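T-lymphoma invasion and metastasis-inducing protein 2 (Mus musculus, PDB 3A8P) activates the small GTPase Rac1 as a guanine nucleotide exchange factor, here represented by its PHCCEx domain, a protein- and membrane-binding module. Local coordinates at residues V23-Q26 with K30-L33; G99-F104 with F239-C244; L226-G229 with V233-V236. One frame throughout, in Å; residues are numbered along the deposited sequence.

Contact 1 of 3, residues V23-Q26 with K30-L33; sequences VTLQ and KLEL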
ATOM      1  N   VAL A  23       4.952  -2.529 -10.917  1.00 32.21           N
ATOM      2  CA  VAL A  23       4.402  -3.851 -10.673  1.00 32.00           C
ATOM      3  C   VAL A  23       2.924  -3.893 -11.027  1.00 34.15           C
ATOM      4  O   VAL A  23       2.209  -2.902 -10.862  1.00 30.64           O
ATOM      5  CB  VAL A  23       4.550  -4.250  -9.179  1.00 31.99           C
ATOM      6  CG1 VAL A  23       3.906  -5.608  -8.934  1.00 31.23           C
ATOM      7  CG2 VAL A  23       6.027  -4.286  -8.784  1.00 32.09           C
ATOM      8  N   THR A  24       2.470  -5.043 -11.517  1.00 36.24           N
ATOM      9  CA  THR A  24       1.068  -5.215 -11.866  1.00 40.03           C
ATOM     10  C   THR A  24       0.600  -6.624 -11.512  1.00 42.50           C
ATOM     11  O   THR A  24       1.397  -7.556 -11.439  1.00 42.25           O
ATOM     12  CB  THR A  24       0.815  -4.965 -13.367  1.00 40.65           C
ATOM     13  OG1 THR A  24      -0.594  -5.018 -13.616  1.00 42.05           O
ATOM     14  CG2 THR A  24       1.510  -6.023 -14.220  1.00 40.79           C
ATOM     15  N   LEU A  25      -0.702  -6.766 -11.294  1.00 47.36           N
ATOM     16  CA  LEU A  25      -1.297  -8.047 -10.938  1.00 53.03           C
ATOM     17  C   LEU A  25      -1.816  -8.752 -12.188  1.00 56.32           C
ATOM     18  O   LEU A  25      -2.809  -8.330 -12.781  1.00 57.43           O
ATOM     19  CB  LEU A  25      -2.443  -7.814  -9.952  1.00 53.80           C
ATOM     20  CG  LEU A  25      -3.152  -9.018  -9.337  1.00 54.99           C
ATOM     21  CD1 LEU A  25      -2.166  -9.830  -8.512  1.00 55.68           C
ATOM     22  CD2 LEU A  25      -4.296  -8.534  -8.466  1.00 53.61           C
ATOM     23  N   GLN A  26      -1.139  -9.821 -12.590  1.00 59.79           N
ATOM     24  CA  GLN A  26      -1.539 -10.576 -13.775  1.00 64.33           C
ATOM     25  C   GLN A  26      -2.530 -11.693 -13.458  1.00 65.75           C
ATOM     26  O   GLN A  26      -2.727 -12.047 -12.293  1.00 65.43           O
ATOM     27  CB  GLN A  26      -0.305 -11.167 -14.457  1.00 64.56           C
ATOM     28  CG  GLN A  26       0.649 -10.120 -15.003  1.00 67.64           C
ATOM     29  CD  GLN A  26      -0.005  -9.199 -16.021  1.00 68.03           C
ATOM     30  OE1 GLN A  26      -0.962  -8.491 -15.710  1.00 69.83           O
ATOM     31  NE2 GLN A  26       0.513  -9.205 -17.245  1.00 68.44           N
ATOM     32  N   LYS A  30      -1.027 -13.273  -9.773  1.00 58.54           N
ATOM     33  CA  LYS A  30       0.362 -13.230  -9.335  1.00 56.09           C
ATOM     34  C   LYS A  30       0.996 -11.911  -9.767  1.00 52.23           C
ATOM     35  O   LYS A  30       0.745 -11.418 -10.863  1.00 51.65           O
ATOM     36  CB  LYS A  30       1.157 -14.413  -9.904  1.00 57.58           C
ATOM     37  CG  LYS A  30       1.509 -14.318 -11.382  1.00 61.20           C
ATOM     38  CD  LYS A  30       0.273 -14.341 -12.263  1.00 63.49           C
ATOM     39  CE  LYS A  30       0.649 -14.353 -13.739  1.00 64.66           C
ATOM     40  NZ  LYS A  30       1.429 -15.572 -14.103  1.00 65.23           N
ATOM     41  N   LEU A  31       1.812 -11.336  -8.894  1.00 49.17           N
ATOM     42  CA  LEU A  31       2.475 -10.073  -9.190  1.00 45.63           C
ATOM     43  C   LEU A  31       3.615 -10.274 -10.178  1.00 44.33           C
ATOM     44  O   LEU A  31       4.262 -11.317 -10.184  1.00 42.23           O
ATOM     45  CB  LEU A  31       3.038  -9.456  -7.909  1.00 44.36           C
ATOM     46  CG  LEU A  31       2.075  -9.112  -6.772  1.00 42.65           C
ATOM     47  CD1 LEU A  31       2.865  -8.584  -5.583  1.00 39.89           C
ATOM     48  CD2 LEU A  31       1.065  -8.077  -7.255  1.00 43.65           C
ATOM     49  N   GLU A  32       3.858  -9.274 -11.015  1.00 43.75           N
ATOM     50  CA  GLU A  32       4.955  -9.349 -11.966  1.00 44.89           C
ATOM     51  C   GLU A  32       5.432  -7.949 -12.317  1.00 43.06           C
ATOM     52  O   GLU A  32       4.655  -6.998 -12.300  1.00 42.14           O
ATOM     53  CB  GLU A  32       4.528 -10.083 -13.243  1.00 47.59           C
ATOM     54  CG  GLU A  32       3.769  -9.229 -14.241  1.00 54.46           C
ATOM     55  CD  GLU A  32       3.629  -9.906 -15.597  1.00 59.79           C
ATOM     56  OE1 GLU A  32       3.018  -9.298 -16.503  1.00 61.79           O
ATOM     57  OE2 GLU A  32       4.130 -11.044 -15.756  1.00 61.34           O
ATOM     58  N   LEU A  33       6.715  -7.822 -12.624  1.00 44.45           N
ATOM     59  CA  LEU A  33       7.265  -6.528 -13.001  1.00 46.00           C
ATOM     60  C   LEU A  33       6.696  -6.151 -14.360  1.00 47.58           C
ATOM     61  O   LEU A  33       6.616  -6.991 -15.255  1.00 48.44           O
ATOM     62  CB  LEU A  33       8.787  -6.598 -13.088  1.00 45.22           C
ATOM     63  CG  LEU A  33       9.529  -6.770 -11.765  1.00 46.87           C
ATOM     64  CD1 LEU A  33      11.022  -6.888 -12.023  1.00 47.36           C
ATOM     65  CD2 LEU A  33       9.239  -5.577 -10.866  1.00 47.81           C
TER
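Leu-31 sits slantwise between two side chains of the facing strand: its CD2 lies 3.9 Å from Leu-25 CD1, while its CB meets Val-23 CG1 at 4.1 Å. Val-23 serves two neighbours. With CG1 anti to the backbone N (chi1 177°), CG1 is turned to Leu-31, and CG2 reaches Leu-33 CD2 at 4.0 Å. These four apolar residues share one face of the sheet, and on that face Leu-31 and Leu-33 also touch Leu-231 of helix 222-231.

The other face is polar. Thr-24 and Glu-32 lie side by side and point the same way, with Thr-24 CG2 3.9 Å from Glu-32 CG; the hydroxyl OG1 is instead hydrogen-bonded to Asp-100. Gln-26 crosses Glu-32 with its amide plane turned 40° from the carboxylate, but the approaches there are too short to be trusted.

The backbone fixes this register. Thr-24 N donates to Glu-32 O and Glu-32 N to Thr-24 O, both at 3.0 Å, and the N-to-C directions of the two short segments differ by 141°, antiparallel but strongly twisted. Residues 30-33 fold back on the end of strand 11-26 as a beta hairpin, within the connection to its antiparallel partner 40-47 in the PH sheet.

Contact 2 of 3, residues G99-F104 with F239-C244; sequences GDVYLF and FHALVC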
ATOM      1  N   GLY A  99      -3.170  -4.142  -6.416  1.00 33.87           N
ATOM      2  CA  GLY A  99      -1.986  -4.940  -6.672  1.00 31.07           C
ATOM      3  C   GLY A  99      -1.021  -4.238  -7.604  1.00 30.45           C
ATOM      4  O   GLY A  99      -0.025  -4.814  -8.041  1.00 30.36           O
ATOM      5  N   ASP A 100      -1.310  -2.983  -7.919  1.00 29.97           N
ATOM      6  CA  ASP A 100      -0.434  -2.219  -8.801  1.00 28.35           C
ATOM      7  C   ASP A 100       0.505  -1.309  -8.009  1.00 26.68           C
ATOM      8  O   ASP A 100       0.130  -0.760  -6.969  1.00 26.02           O
ATOM      9  CB  ASP A 100      -1.262  -1.379  -9.777  1.00 29.71           C
ATOM     10  CG  ASP A 100      -2.192  -2.223 -10.627  1.00 32.90           C
ATOM     11  OD1 ASP A 100      -1.689  -3.065 -11.406  1.00 32.72           O
ATOM     12  OD2 ASP A 100      -3.429  -2.045 -10.506  1.00 34.45           O
ATOM     13  N   VAL A 101       1.729  -1.168  -8.509  1.00 25.93           N
ATOM     14  CA  VAL A 101       2.733  -0.317  -7.885  1.00 26.42           C
ATOM     15  C   VAL A 101       3.273   0.632  -8.958  1.00 28.00           C
ATOM     16  O   VAL A 101       3.532   0.218 -10.091  1.00 25.81           O
ATOM     17  CB  VAL A 101       3.889  -1.152  -7.287  1.00 26.37           C
ATOM     18  CG1 VAL A 101       4.889  -0.243  -6.590  1.00 22.25           C
ATOM     19  CG2 VAL A 101       3.325  -2.175  -6.291  1.00 24.37           C
ATOM     20  N   TYR A 102       3.424   1.901  -8.592  1.00 26.63           N
ATOM     21  CA  TYR A 102       3.896   2.925  -9.521  1.00 28.09           C
ATOM     22  C   TYR A 102       5.004   3.783  -8.929  1.00 27.07           C
ATOM     23  O   TYR A 102       5.063   3.995  -7.719  1.00 25.12           O
ATOM     24  CB  TYR A 102       2.739   3.853  -9.900  1.00 29.82           C
ATOM     25  CG  TYR A 102       1.526   3.146 -10.454  1.00 30.30           C
ATOM     26  CD1 TYR A 102       1.434   2.833 -11.809  1.00 32.09           C
ATOM     27  CD2 TYR A 102       0.480   2.773  -9.617  1.00 30.66           C
ATOM     28  CE1 TYR A 102       0.321   2.168 -12.320  1.00 32.38           C
ATOM     29  CE2 TYR A 102      -0.628   2.105 -10.113  1.00 31.97           C
ATOM     30  CZ  TYR A 102      -0.704   1.805 -11.463  1.00 32.97           C
ATOM     31  OH  TYR A 102      -1.805   1.133 -11.947  1.00 34.86           O
ATOM     32  N   LEU A 103       5.872   4.280  -9.800  1.00 26.74           N
ATOM     33  CA  LEU A 103       6.952   5.154  -9.388  1.00 25.08           C
ATOM     34  C   LEU A 103       6.680   6.539  -9.954  1.00 24.71           C
ATOM     35  O   LEU A 103       6.125   6.674 -11.045  1.00 25.89           O
ATOM     36  CB  LEU A 103       8.295   4.643  -9.906  1.00 23.40           C
ATOM     37  CG  LEU A 103       8.840   3.385  -9.225  1.00 24.31           C
ATOM     38  CD1 LEU A 103      10.199   3.049  -9.825  1.00 24.20           C
ATOM     39  CD2 LEU A 103       8.956   3.603  -7.722  1.00 21.06           C
ATOM     40  N   PHE A 104       7.055   7.555  -9.189  1.00 24.26           N
ATOM     41  CA  PHE A 104       6.899   8.951  -9.574  1.00 25.07           C
ATOM     42  C   PHE A 104       8.163   9.695  -9.155  1.00 26.09           C
ATOM     43  O   PHE A 104       8.829   9.309  -8.196  1.00 26.70           O
ATOM     44  CB  PHE A 104       5.721   9.605  -8.835  1.00 25.17           C
ATOM     45  CG  PHE A 104       4.370   9.130  -9.276  1.00 25.99           C
ATOM     46  CD1 PHE A 104       3.757   9.680 -10.398  1.00 25.39           C
ATOM     47  CD2 PHE A 104       3.692   8.153  -8.553  1.00 24.05           C
ATOM     48  CE1 PHE A 104       2.488   9.267 -10.795  1.00 26.43           C
ATOM     49  CE2 PHE A 104       2.422   7.730  -8.940  1.00 25.93           C
ATOM     50  CZ  PHE A 104       1.818   8.288 -10.061  1.00 25.99           C
ATOM     51  N   PHE A 239       4.809  -5.240  -0.747  1.00 22.48           N
ATOM     52  CA  PHE A 239       4.137  -6.023   0.302  1.00 22.73           C
ATOM     53  C   PHE A 239       2.647  -5.660   0.269  1.00 22.86           C
ATOM     54  O   PHE A 239       1.777  -6.526   0.398  1.00 23.00           O
ATOM     55  CB  PHE A 239       4.769  -5.706   1.671  1.00 22.31           C
ATOM     56  CG  PHE A 239       4.218  -6.517   2.827  1.00 21.46           C
ATOM     57  CD1 PHE A 239       3.665  -7.779   2.629  1.00 23.55           C
ATOM     58  CD2 PHE A 239       4.276  -6.013   4.121  1.00 21.76           C
ATOM     59  CE1 PHE A 239       3.167  -8.532   3.711  1.00 23.96           C
ATOM     60  CE2 PHE A 239       3.783  -6.751   5.209  1.00 23.14           C
ATOM     61  CZ  PHE A 239       3.227  -8.015   5.001  1.00 23.52           C
ATOM     62  N   HIS A 240       2.361  -4.378   0.066  1.00 22.11           N
ATOM     63  CA  HIS A 240       0.979  -3.911  -0.022  1.00 23.67           C
ATOM     64  C   HIS A 240       0.308  -4.566  -1.234  1.00 25.26           C
ATOM     65  O   HIS A 240      -0.830  -5.045  -1.154  1.00 23.62           O
ATOM     66  CB  HIS A 240       0.925  -2.389  -0.207  1.00 21.90           C
ATOM     67  CG  HIS A 240      -0.468  -1.840  -0.258  1.00 26.73           C
ATOM     68  ND1 HIS A 240      -0.774  -0.630  -0.846  1.00 24.87           N
ATOM     69  CD2 HIS A 240      -1.636  -2.325   0.230  1.00 26.11           C
ATOM     70  CE1 HIS A 240      -2.068  -0.396  -0.721  1.00 27.93           C
ATOM     71  NE2 HIS A 240      -2.615  -1.410  -0.071  1.00 28.18           N
ATOM     72  N   ALA A 241       1.018  -4.554  -2.362  1.00 24.50           N
ATOM     73  CA  ALA A 241       0.512  -5.146  -3.594  1.00 26.95           C
ATOM     74  C   ALA A 241       0.228  -6.627  -3.377  1.00 28.95           C
ATOM     75  O   ALA A 241      -0.766  -7.156  -3.884  1.00 31.96           O
ATOM     76  CB  ALA A 241       1.520  -4.964  -4.719  1.00 26.20           C
ATOM     77  N   LEU A 242       1.095  -7.294  -2.617  1.00 29.37           N
ATOM     78  CA  LEU A 242       0.905  -8.714  -2.335  1.00 28.95           C
ATOM     79  C   LEU A 242      -0.359  -8.931  -1.504  1.00 27.65           C
ATOM     80  O   LEU A 242      -1.150  -9.830  -1.788  1.00 28.12           O
ATOM     81  CB  LEU A 242       2.118  -9.288  -1.597  1.00 29.19           C
ATOM     82  CG  LEU A 242       2.004 -10.788  -1.304  1.00 30.60           C
ATOM     83  CD1 LEU A 242       1.903 -11.544  -2.631  1.00 28.74           C
ATOM     84  CD2 LEU A 242       3.202 -11.263  -0.491  1.00 30.92           C
ATOM     85  N   VAL A 243      -0.560  -8.103  -0.481  1.00 27.31           N
ATOM     86  CA  VAL A 243      -1.751  -8.231   0.350  1.00 26.38           C
ATOM     87  C   VAL A 243      -3.013  -7.988  -0.484  1.00 29.37           C
ATOM     88  O   VAL A 243      -4.038  -8.649  -0.287  1.00 28.52           O
ATOM     89  CB  VAL A 243      -1.727  -7.243   1.543  1.00 26.47           C
ATOM     90  CG1 VAL A 243      -3.083  -7.227   2.236  1.00 25.22           C
ATOM     91  CG2 VAL A 243      -0.651  -7.663   2.549  1.00 26.31           C
ATOM     92  N   CYS A 244      -2.944  -7.042  -1.417  1.00 30.28           N
ATOM     93  CA  CYS A 244      -4.099  -6.746  -2.262  1.00 31.89           C
ATOM     94  C   CYS A 244      -4.411  -7.893  -3.213  1.00 32.54           C
ATOM     95  O   CYS A 244      -5.573  -8.168  -3.491  1.00 35.64           O
ATOM     96  CB  CYS A 244      -3.865  -5.472  -3.086  1.00 31.82           C
ATOM     97  SG  CYS A 244      -3.818  -3.942  -2.134  1.00 34.24           S
TER
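Ala-241 faces the start of strand 101-105 and the glycine that leads into it with its single methyl group, and CB touches two things at once: Gly-99 O at 3.7 Å and Val-101 CG2, also at 3.7 Å. Val-101 holds CG1 anti to its backbone N (chi1 -178°), which makes CG2, beside that N, the branch that meets Ala-241. One turn further along the helix, Cys-244 CB comes up to Gly-99 N at the same distance of 3.7 Å, so Gly-99 is met by two successive small side chains of one helical ridge. The backbones are correspondingly close, the CA atoms of Gly-99 and Ala-241 being 4.0 Å apart. Glycine is called for here by the backbone itself: at a phi of 101° a CB would be jammed against the preceding carbonyl oxygen. No hydrogen bond crosses between the segments; the evidence is for van der Waals packing, with all four touching residues buried.

Strand 101-105 belongs to the antiparallel sheet of the PH domain, whereas helix 236-245 belongs to the CC-Ex region, so this small patch is part of the interface through which the two make one PHCCEx unit. His-240 adds a polar link to the same sheet by way of ND1 and Ser-95 OG.

Beyond this patch the contact opens out quickly. The strand runs away from the helix, and from Tyr-102 onward it makes no contact with residues 239-244. Asp-100, partly exposed, has its CB bond directed away from the helix, and its backbone N is hydrogen-bonded to Asn-96 OD1. On the helix, Leu-242 likewise points its CB away from the strand, and it packs instead on Ser-224 of helix 222-231.

Contact 3 of 3, residues L226-G229 with V233-V236; sequences LALG and VLSV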
ATOM      1  N   LEU A 226       9.600 -14.599   0.424  1.00 32.74           N
ATOM      2  CA  LEU A 226      10.089 -15.378  -0.711  1.00 33.61           C
ATOM      3  C   LEU A 226       9.389 -14.967  -1.999  1.00 32.86           C
ATOM      4  O   LEU A 226      10.019 -14.849  -3.047  1.00 32.51           O
ATOM      5  CB  LEU A 226       9.876 -16.879  -0.473  1.00 35.39           C
ATOM      6  CG  LEU A 226      10.936 -17.610   0.358  1.00 38.17           C
ATOM      7  CD1 LEU A 226      11.122 -16.936   1.711  1.00 40.26           C
ATOM      8  CD2 LEU A 226      10.513 -19.060   0.536  1.00 39.76           C
ATOM      9  N   ALA A 227       8.082 -14.750  -1.923  1.00 31.97           N
ATOM     10  CA  ALA A 227       7.331 -14.353  -3.102  1.00 31.84           C
ATOM     11  C   ALA A 227       7.793 -12.977  -3.570  1.00 33.27           C
ATOM     12  O   ALA A 227       7.993 -12.753  -4.769  1.00 33.86           O
ATOM     13  CB  ALA A 227       5.836 -14.341  -2.801  1.00 30.14           C
ATOM     14  N   LEU A 228       7.972 -12.055  -2.629  1.00 31.68           N
ATOM     15  CA  LEU A 228       8.417 -10.720  -2.992  1.00 32.58           C
ATOM     16  C   LEU A 228       9.823 -10.815  -3.555  1.00 33.12           C
ATOM     17  O   LEU A 228      10.183 -10.087  -4.481  1.00 33.09           O
ATOM     18  CB  LEU A 228       8.363  -9.773  -1.778  1.00 30.90           C
ATOM     19  CG  LEU A 228       6.923  -9.434  -1.351  1.00 31.05           C
ATOM     20  CD1 LEU A 228       6.927  -8.411  -0.249  1.00 29.66           C
ATOM     21  CD2 LEU A 228       6.138  -8.908  -2.548  1.00 30.62           C
ATOM     22  N   GLY A 229      10.608 -11.736  -3.006  1.00 33.97           N
ATOM     23  CA  GLY A 229      11.965 -11.935  -3.481  1.00 36.36           C
ATOM     24  C   GLY A 229      11.993 -12.435  -4.918  1.00 38.23           C
ATOM     25  O   GLY A 229      12.856 -12.033  -5.700  1.00 38.53           O
ATOM     26  N   VAL A 233      11.230  -7.241  -6.034  1.00 36.05           N
ATOM     27  CA  VAL A 233      11.041  -6.021  -5.250  1.00 35.42           C
ATOM     28  C   VAL A 233      10.536  -6.361  -3.851  1.00 33.29           C
ATOM     29  O   VAL A 233       9.475  -6.969  -3.698  1.00 31.80           O
ATOM     30  CB  VAL A 233      10.015  -5.065  -5.911  1.00 36.53           C
ATOM     31  CG1 VAL A 233       9.903  -3.781  -5.095  1.00 36.87           C
ATOM     32  CG2 VAL A 233      10.426  -4.754  -7.340  1.00 34.67           C
ATOM     33  N   LEU A 234      11.302  -5.984  -2.832  1.00 32.72           N
ATOM     34  CA  LEU A 234      10.891  -6.240  -1.459  1.00 33.20           C
ATOM     35  C   LEU A 234      10.798  -4.915  -0.709  1.00 31.44           C
ATOM     36  O   LEU A 234      11.806  -4.353  -0.299  1.00 32.35           O
ATOM     37  CB  LEU A 234      11.888  -7.154  -0.746  1.00 32.33           C
ATOM     38  CG  LEU A 234      11.334  -7.944   0.451  1.00 35.72           C
ATOM     39  CD1 LEU A 234      12.461  -8.745   1.084  1.00 36.30           C
ATOM     40  CD2 LEU A 234      10.700  -7.014   1.473  1.00 34.06           C
ATOM     41  N   SER A 235       9.582  -4.424  -0.531  1.00 29.95           N
ATOM     42  CA  SER A 235       9.373  -3.171   0.174  1.00 26.54           C
ATOM     43  C   SER A 235       7.937  -3.094   0.663  1.00 24.94           C
ATOM     44  O   SER A 235       7.128  -3.992   0.415  1.00 21.28           O
ATOM     45  CB  SER A 235       9.651  -1.987  -0.756  1.00 26.25           C
ATOM     46  OG  SER A 235       8.709  -1.956  -1.815  1.00 28.08           O
ATOM     47  N   VAL A 236       7.621  -2.008   1.354  1.00 24.25           N
ATOM     48  CA  VAL A 236       6.269  -1.808   1.844  1.00 23.71           C
ATOM     49  C   VAL A 236       5.290  -1.801   0.664  1.00 22.58           C
ATOM     50  O   VAL A 236       4.223  -2.407   0.729  1.00 23.01           O
ATOM     51  CB  VAL A 236       6.167  -0.469   2.622  1.00 24.90           C
ATOM     52  CG1 VAL A 236       4.711  -0.033   2.742  1.00 30.27           C
ATOM     53  CG2 VAL A 236       6.773  -0.640   4.016  1.00 25.96           C
TER
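Leu-228 points from helix 222-231 toward the chain that returns as residues 233-236, and its atoms can be taken in order. CB is the most engaged across the contact: it lies 3.6 Å from Val-233 O and 4.1 Å from Leu-234 CG. CG, set anti to the carbonyl carbon and beside the backbone N (chi1 -70°), carries the two methyls. Of these tips, CD2 still grazes Val-233 O at 4.0 Å, whereas CD1 only approaches Ser-235 O, at 4.5 Å. The same two methyls also rest on helix 236-245, at Phe-239 and Leu-242.

Polar contact between the segments is slight. Val-233 N gives a weak bond to Leu-228 O, long at 3.4 Å and bent, with an N-H...O angle of 131°. The two carbonyl oxygens of Leu-228 and Val-233 also come within 3.3 Å, an acceptor-acceptor approach that offers no attraction of its own. Burial of Leu-228, rather than hydrogen bonding, is therefore the main evidence for the association.

The returning chain is also held by the start of the next helix. Ser-238 OG is hydrogen-bonded to both Val-233 O and Ser-235 N, and the side chain of Ser-235, at the N-cap position, caps a backbone N further on. This reciprocal pattern is consistent with a capping box, closing the short connection between two consecutive helices, 222-231 and 236-245, of the CC-Ex region.

Contacts 1 and 2 share one sheet, their centres about 9 Å apart: strands 11-26 and 101-105 are neighbours in it, joined by a probable hydrogen bond of 3.0 Å between Val-23 O and Val-101 N. Leu-31 of contact 1 also packs on contact 2, with CD2 3.5 Å from Gly-99 O. Contact 3 lies about 11 Å from contact 2 and 12 Å from contact 1, between centres. It spans the short connection leading into the helix of contact 2, and Leu-228 CD1 reaches Phe-239 CA at 3.7 Å. Leu-33 CD2 and Val-233 CG2, 3.8 Å apart, join contacts 1 and 3, so this CC-Ex connection meets the PH hairpin directly.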